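PDB 3RQB: acyl-CoA thioesterase, which probably hydrolyses acyl-CoA thioesters to free acids and coenzyme A, with two hot-dog domains in one chain, though its substrate is not established. Local coordinates for residues Q24-V29 / P77-A82; A46-A51 / L96-D101; L65-A70 / T106-V111. All coordinates share one frame; numbering follows the deposited sequence.

Interaction 1 of 3, residues Q24-V29 / P77-A82; sequences QFHGQV and PFVIEA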
# COMPACT_ATOMS: atom_id res chain seq x y z
N GLN B 24 -4.08 -26.21 5.19
CA GLN B 24 -4.68 -24.91 5.43
C GLN B 24 -4.80 -24.56 6.93
O GLN B 24 -4.71 -25.42 7.80
CB GLN B 24 -6.02 -24.85 4.72
CG GLN B 24 -5.91 -25.27 3.26
CD GLN B 24 -7.25 -25.41 2.58
OE1 GLN B 24 -7.38 -25.16 1.37
NE2 GLN B 24 -8.26 -25.80 3.34
N PHE B 25 -4.99 -23.27 7.20
CA PHE B 25 -5.18 -22.76 8.56
C PHE B 25 -6.65 -22.59 8.89
O PHE B 25 -7.45 -22.19 8.04
CB PHE B 25 -4.49 -21.41 8.73
CG PHE B 25 -3.01 -21.52 8.89
CD1 PHE B 25 -2.17 -21.31 7.80
CD2 PHE B 25 -2.46 -21.84 10.12
CE1 PHE B 25 -0.79 -21.41 7.94
CE2 PHE B 25 -1.08 -21.94 10.26
CZ PHE B 25 -0.25 -21.73 9.17
N HIS B 26 -7.00 -22.87 10.13
CA HIS B 26 -8.38 -22.77 10.56
C HIS B 26 -8.53 -21.73 11.63
O HIS B 26 -7.71 -21.63 12.53
CB HIS B 26 -8.88 -24.12 11.04
CG HIS B 26 -8.66 -25.20 10.05
ND1 HIS B 26 -9.68 -25.76 9.31
CD2 HIS B 26 -7.52 -25.81 9.63
CE1 HIS B 26 -9.19 -26.68 8.50
NE2 HIS B 26 -7.88 -26.73 8.68
N GLY B 27 -9.59 -20.94 11.51
CA GLY B 27 -9.89 -19.92 12.49
C GLY B 27 -11.37 -19.65 12.55
O GLY B 27 -12.16 -20.17 11.75
N GLN B 28 -11.76 -18.85 13.53
CA GLN B 28 -13.14 -18.43 13.64
C GLN B 28 -13.11 -16.93 13.63
O GLN B 28 -12.20 -16.33 14.22
CB GLN B 28 -13.74 -18.91 14.94
CG GLN B 28 -14.45 -20.23 14.83
CD GLN B 28 -14.92 -20.75 16.18
OE1 GLN B 28 -14.12 -20.90 17.10
NE2 GLN B 28 -16.22 -21.03 16.30
N VAL B 29 -14.06 -16.33 12.93
CA VAL B 29 -14.27 -14.90 13.07
C VAL B 29 -14.95 -14.71 14.42
O VAL B 29 -16.01 -15.30 14.68
CB VAL B 29 -15.16 -14.33 11.95
CG1 VAL B 29 -15.53 -12.88 12.26
CG2 VAL B 29 -14.46 -14.42 10.62
N PRO B 77 -16.47 -20.01 11.32
CA PRO B 77 -15.16 -20.53 10.95
C PRO B 77 -14.84 -20.11 9.51
O PRO B 77 -15.73 -19.88 8.68
CB PRO B 77 -15.34 -22.04 11.01
CG PRO B 77 -16.51 -22.25 11.92
CD PRO B 77 -17.41 -21.07 11.71
N PHE B 78 -13.54 -19.99 9.25
CA PHE B 78 -12.99 -19.69 7.94
C PHE B 78 -11.75 -20.53 7.77
O PHE B 78 -11.30 -21.19 8.71
CB PHE B 78 -12.58 -18.23 7.84
CG PHE B 78 -11.58 -17.84 8.85
CD1 PHE B 78 -10.24 -18.03 8.63
CD2 PHE B 78 -11.98 -17.29 10.06
CE1 PHE B 78 -9.32 -17.66 9.58
CE2 PHE B 78 -11.06 -16.93 11.02
CZ PHE B 78 -9.73 -17.11 10.78
N VAL B 79 -11.22 -20.52 6.55
CA VAL B 79 -10.02 -21.25 6.23
C VAL B 79 -9.04 -20.34 5.50
O VAL B 79 -9.43 -19.55 4.65
CB VAL B 79 -10.37 -22.46 5.36
CG1 VAL B 79 -9.55 -22.47 4.08
CG2 VAL B 79 -10.17 -23.73 6.14
N ILE B 80 -7.75 -20.45 5.83
CA ILE B 80 -6.75 -19.65 5.15
C ILE B 80 -5.70 -20.52 4.51
O ILE B 80 -5.15 -21.40 5.14
CB ILE B 80 -6.01 -18.71 6.11
CG1 ILE B 80 -7.02 -17.88 6.90
CG2 ILE B 80 -5.05 -17.81 5.32
CD1 ILE B 80 -6.39 -16.95 7.93
N GLU B 81 -5.41 -20.25 3.25
CA GLU B 81 -4.37 -20.99 2.56
C GLU B 81 -3.19 -20.07 2.30
O GLU B 81 -3.26 -19.19 1.44
CB GLU B 81 -4.94 -21.48 1.24
CG GLU B 81 -4.03 -22.36 0.45
CD GLU B 81 -4.73 -22.89 -0.78
OE1 GLU B 81 -5.57 -23.80 -0.63
OE2 GLU B 81 -4.44 -22.37 -1.88
N ALA B 82 -2.09 -20.28 3.02
CA ALA B 82 -0.94 -19.38 2.92
C ALA B 82 0.28 -20.01 2.21
O ALA B 82 0.93 -20.90 2.77
CB ALA B 82 -0.55 -18.86 4.31
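The ring of F78 lies with one face over the backbone of G27. G27 CA sits 3.7 Å from the centroid of that ring, 28° off the ring normal, which makes a CH-pi contact. A CB on G27 would point at the far end of the ring, near F78 CZ, so the absence of a side chain probably leaves room for the ring. The torsion explains the reach. F78 CG sits between its backbone N and carbonyl carbon (chi1 58°), and this swings the ring across to the neighbouring strand. The V29 and F78 side chains cross at about a right angle, with V29 CG2 3.8 Å from F78 CD2. Further along, F25 CB and I80 CB are 4.1 Å apart. F25, F78 and I80 share the face of the sheet that packs on T47 and A51 of helix 41-53. The F25 ring also meets F20.

This is the outer part of a hot-dog fold, in which an antiparallel sheet wraps a central helix. Strands 25-28 and 77-82 run antiparallel, with their directions 151° apart. F25 and I80 form a hydrogen-bonded pair. F25 N reaches I80 O at 2.8 Å, and I80 N reaches F25 O at the same length of 2.8 Å. G27 and F78 form the second such pair. F78 N bonds G27 O at 2.9 Å, while the return bond from G27 N to F78 O is longer, at 3.3 Å.

The other face is more polar and more open. H26 lies alongside V79, pointing the same way, with H26 ND1 3.8 Å from V79 CG2. The far nitrogen of the imidazole, H26 NE2, is hydrogen-bonded to D21 OD2. At the exposed end, the CG atoms of Q28 and P77 touch.

Interaction 2 of 3, residues A46-A51 / L96-D101; sequences ATMLKA and LTMMQD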
# COMPACT_ATOMS: atom_id res chain seq x y z
N ALA B 46 -4.44 -8.82 10.93
CA ALA B 46 -3.56 -9.46 11.91
C ALA B 46 -3.65 -10.97 11.72
O ALA B 46 -2.65 -11.66 11.55
CB ALA B 46 -3.95 -9.08 13.32
N THR B 47 -4.88 -11.47 11.71
CA THR B 47 -5.13 -12.86 11.35
C THR B 47 -4.44 -13.30 10.05
O THR B 47 -3.80 -14.34 10.01
CB THR B 47 -6.63 -13.14 11.26
OG1 THR B 47 -7.20 -13.03 12.57
CG2 THR B 47 -6.86 -14.53 10.72
N MSE B 48 -4.58 -12.53 8.97
CA MSE B 48 -3.93 -12.86 7.71
C MSE B 48 -2.42 -13.02 7.87
O MSE B 48 -1.80 -13.81 7.17
CB MSE B 48 -4.22 -11.81 6.63
CG MSE B 48 -5.64 -11.85 6.08
SE MSE B 48 -6.13 -13.62 5.41
CE MSE B 48 -6.13 -13.22 3.50
N LEU B 49 -1.84 -12.25 8.79
CA LEU B 49 -0.38 -12.23 9.00
C LEU B 49 0.16 -13.41 9.82
O LEU B 49 1.22 -13.98 9.49
CB LEU B 49 0.03 -10.91 9.65
CG LEU B 49 1.51 -10.69 9.92
CD1 LEU B 49 2.32 -10.66 8.63
CD2 LEU B 49 1.72 -9.41 10.71
N LYS B 50 -0.56 -13.77 10.88
CA LYS B 50 -0.17 -14.89 11.71
C LYS B 50 -0.01 -16.12 10.85
O LYS B 50 0.93 -16.88 11.04
CB LYS B 50 -1.22 -15.17 12.79
CG LYS B 50 -1.38 -14.04 13.78
CD LYS B 50 -0.03 -13.59 14.33
CE LYS B 50 0.57 -14.62 15.27
NZ LYS B 50 1.89 -14.16 15.80
N ALA B 51 -0.92 -16.29 9.89
CA ALA B 51 -0.91 -17.47 9.03
C ALA B 51 0.48 -17.70 8.46
O ALA B 51 1.03 -18.79 8.60
CB ALA B 51 -1.91 -17.30 7.90
N LEU B 96 -1.78 -15.20 0.36
CA LEU B 96 -2.78 -15.79 1.25
C LEU B 96 -4.21 -15.54 0.83
O LEU B 96 -4.55 -14.53 0.19
CB LEU B 96 -2.58 -15.32 2.69
CG LEU B 96 -1.15 -15.28 3.19
CD1 LEU B 96 -0.53 -13.93 2.88
CD2 LEU B 96 -1.11 -15.55 4.67
N THR B 97 -5.05 -16.50 1.21
CA THR B 97 -6.45 -16.51 0.84
C THR B 97 -7.28 -17.05 1.99
O THR B 97 -6.97 -18.10 2.56
CB THR B 97 -6.64 -17.40 -0.39
OG1 THR B 97 -5.68 -17.04 -1.40
CG2 THR B 97 -8.05 -17.25 -0.94
N MSE B 98 -8.36 -16.34 2.32
CA MSE B 98 -9.27 -16.77 3.38
C MSE B 98 -10.64 -17.11 2.81
O MSE B 98 -11.27 -16.28 2.16
CB MSE B 98 -9.41 -15.68 4.46
CG MSE B 98 -10.47 -16.01 5.50
SE MSE B 98 -10.88 -14.51 6.68
CE MSE B 98 -9.08 -14.16 7.41
N MSE B 99 -11.09 -18.34 3.06
CA MSE B 99 -12.38 -18.80 2.55
C MSE B 99 -13.35 -19.20 3.66
O MSE B 99 -12.95 -19.77 4.66
CB MSE B 99 -12.19 -19.98 1.61
CG MSE B 99 -11.65 -19.59 0.25
SE MSE B 99 -10.60 -21.00 -0.58
CE MSE B 99 -9.15 -21.13 0.73
N GLN B 100 -14.62 -18.88 3.45
CA GLN B 100 -15.72 -19.40 4.27
C GLN B 100 -16.78 -19.95 3.34
O GLN B 100 -17.16 -19.28 2.37
CB GLN B 100 -16.35 -18.28 5.08
CG GLN B 100 -15.72 -18.05 6.41
CD GLN B 100 -16.22 -16.78 7.03
OE1 GLN B 100 -16.61 -15.84 6.32
NE2 GLN B 100 -16.23 -16.73 8.36
N ASP B 101 -17.26 -21.16 3.62
CA ASP B 101 -18.30 -21.75 2.79
C ASP B 101 -17.86 -21.81 1.32
O ASP B 101 -18.66 -21.52 0.42
CB ASP B 101 -19.61 -20.95 2.88
CG ASP B 101 -20.04 -20.70 4.32
OD1 ASP B 101 -20.53 -21.65 4.96
OD2 ASP B 101 -19.90 -19.54 4.79
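Two selenomethionines, M48 and M98, meet through differently folded chains. M48 bends at chi2 (-54°) and again at chi3, which brings its selenium and methyl toward the strand. M98 runs extended from the backbone, with CG anti to the backbone N (chi1 173°), and turns only at its last bond. The two chains lie at a slant to each other. This is the helix-on-sheet packing at the core of the hot-dog fold: helix 41-53 lies against the inner face of strand 91-100, and the axes of segments 46-51 and 96-100 approach to 9.3 Å.

No hydrogen bond joins the two segments. The contact is apolar and buried. L96 points to the helix, and its CD2 lies 3.8 Å from A51 CB. M48 CE lies near L96 CB, at 4.2 Å, and M48 also packs on T106 and A108 of the next strand. T47 turns its methyl to the strand and its hydroxyl back along the helix, where OG1 is hydrogen-bonded to I43 O. The T47 and M98 side chains cross at about a right angle, with T47 CG2 4.0 Å from M98 CE. That same CE of M98 touches M48 SE at 3.6 Å.

Interaction 3 of 3, residues L65-A70 / T106-V111; sequences LTVNFA and TTATAV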
# COMPACT_ATOMS: atom_id res chain seq x y z
N LEU B 65 2.65 -5.87 4.47
CA LEU B 65 1.38 -6.58 4.33
C LEU B 65 0.37 -5.76 3.54
O LEU B 65 0.19 -4.57 3.79
CB LEU B 65 0.80 -6.91 5.70
CG LEU B 65 -0.55 -7.65 5.60
CD1 LEU B 65 -0.46 -8.85 4.65
CD2 LEU B 65 -1.06 -8.10 6.96
N THR B 66 -0.29 -6.42 2.59
CA THR B 66 -1.40 -5.83 1.86
C THR B 66 -2.55 -6.81 1.96
O THR B 66 -2.42 -7.97 1.56
CB THR B 66 -1.07 -5.61 0.37
OG1 THR B 66 -0.11 -4.54 0.24
CG2 THR B 66 -2.33 -5.27 -0.41
N VAL B 67 -3.66 -6.35 2.52
CA VAL B 67 -4.86 -7.17 2.66
C VAL B 67 -5.96 -6.56 1.83
O VAL B 67 -6.24 -5.38 1.96
CB VAL B 67 -5.38 -7.20 4.11
CG1 VAL B 67 -6.68 -8.00 4.19
CG2 VAL B 67 -4.35 -7.76 5.07
N ASN B 68 -6.58 -7.38 1.00
CA ASN B 68 -7.72 -6.94 0.22
C ASN B 68 -8.98 -7.65 0.70
O ASN B 68 -9.02 -8.88 0.77
CB ASN B 68 -7.47 -7.23 -1.26
CG ASN B 68 -6.06 -6.89 -1.68
OD1 ASN B 68 -5.28 -7.77 -2.05
ND2 ASN B 68 -5.71 -5.62 -1.57
N PHE B 69 -10.01 -6.87 1.06
CA PHE B 69 -11.25 -7.48 1.54
C PHE B 69 -12.23 -7.67 0.39
O PHE B 69 -12.86 -6.71 -0.11
CB PHE B 69 -11.88 -6.61 2.63
CG PHE B 69 -10.93 -6.21 3.73
CD1 PHE B 69 -10.93 -6.88 4.95
CD2 PHE B 69 -10.03 -5.17 3.56
CE1 PHE B 69 -10.05 -6.52 5.97
CE2 PHE B 69 -9.14 -4.80 4.58
CZ PHE B 69 -9.15 -5.47 5.78
N ALA B 70 -12.41 -8.94 0.02
CA ALA B 70 -13.13 -9.31 -1.19
C ALA B 70 -14.61 -9.24 -0.92
O ALA B 70 -15.41 -9.00 -1.82
CB ALA B 70 -12.75 -10.70 -1.61
N THR B 106 -11.26 -12.99 1.93
CA THR B 106 -10.16 -12.04 2.04
C THR B 106 -8.86 -12.58 1.41
O THR B 106 -8.60 -13.78 1.48
CB THR B 106 -9.93 -11.70 3.52
OG1 THR B 106 -11.13 -11.12 4.05
CG2 THR B 106 -8.77 -10.74 3.71
N THR B 107 -8.07 -11.71 0.78
CA THR B 107 -6.73 -12.07 0.28
C THR B 107 -5.66 -11.10 0.76
O THR B 107 -5.94 -9.94 1.06
CB THR B 107 -6.63 -12.17 -1.27
OG1 THR B 107 -6.51 -10.86 -1.85
CG2 THR B 107 -7.84 -12.91 -1.83
N ALA B 108 -4.42 -11.59 0.81
CA ALA B 108 -3.32 -10.79 1.31
C ALA B 108 -2.02 -11.24 0.69
O ALA B 108 -1.87 -12.39 0.28
CB ALA B 108 -3.25 -10.89 2.83
N THR B 109 -1.06 -10.32 0.62
CA THR B 109 0.29 -10.68 0.24
C THR B 109 1.22 -10.14 1.32
O THR B 109 0.95 -9.11 1.94
CB THR B 109 0.69 -10.12 -1.16
OG1 THR B 109 0.67 -8.69 -1.15
CG2 THR B 109 -0.26 -10.63 -2.25
N ALA B 110 2.30 -10.86 1.58
CA ALA B 110 3.23 -10.45 2.62
C ALA B 110 4.68 -10.67 2.22
O ALA B 110 5.01 -11.59 1.45
CB ALA B 110 2.92 -11.16 3.94
N VAL B 111 5.54 -9.83 2.77
CA VAL B 111 6.95 -9.96 2.54
C VAL B 111 7.65 -10.14 3.87
O VAL B 111 7.52 -9.31 4.76
CB VAL B 111 7.51 -8.72 1.85
CG1 VAL B 111 8.95 -8.96 1.43
CG2 VAL B 111 6.64 -8.37 0.64
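V67 and T106 meet diagonally on neighbouring antiparallel strands of the N-terminal hot-dog domain, their side chains crossing at a slant, with V67 CG1 3.5 Å from T106 CG2. They belong to the tight face of the contact, which lies under helix 41-53. L65 CG is anti to the backbone N (chi1 179°), and this carries L65 CD1 across to A108 CB, at 3.9 Å. V67 CG2 touches that same CB at 4.0 Å. M48, A45 and L49 of the helix cover these side chains. The packing is looser where strand 61-69 ends. F69 is partly exposed; its CD1 comes only to 4.3 Å from T106 OG1, and it packs instead on T208 and F211.

T66, N68, T107 and T109 occupy the opposite face, which turns to the second subunit instead of solvent. There N68 OD1 is hydrogen-bonded to T109 OG1 of that subunit, and N68 ND2 bonds T210 OG1 weakly. With an alanine in place of N68, T109 of the second subunit would probably be left without this partner across the interface. Within the sheet four backbone hydrogen bonds join the strands. One runs from T66 N to T109 O at 3.0 Å.

Overall arrangement
Within the N-terminal hot-dog domain, strand 91-100 lies between strand 77-87 of interaction 1 and strand 103-113 of interaction 3. V79 O and M99 N, 2.6 Å apart, probably form a hydrogen bond between interactions 1 and 2. L96 N and A108 O, 2.8 Å apart, probably do the same between interactions 2 and 3. The centre of interaction 2 is about 6 Å from that of interaction 1 and about 9 Å from that of interaction 3. Interactions 1 and 3 do not touch. Helix 41-53 supplies one side of interaction 2 and packs on interactions 1 and 3. Only interaction 3 reaches the second subunit. None can be tied to a known active-site residue.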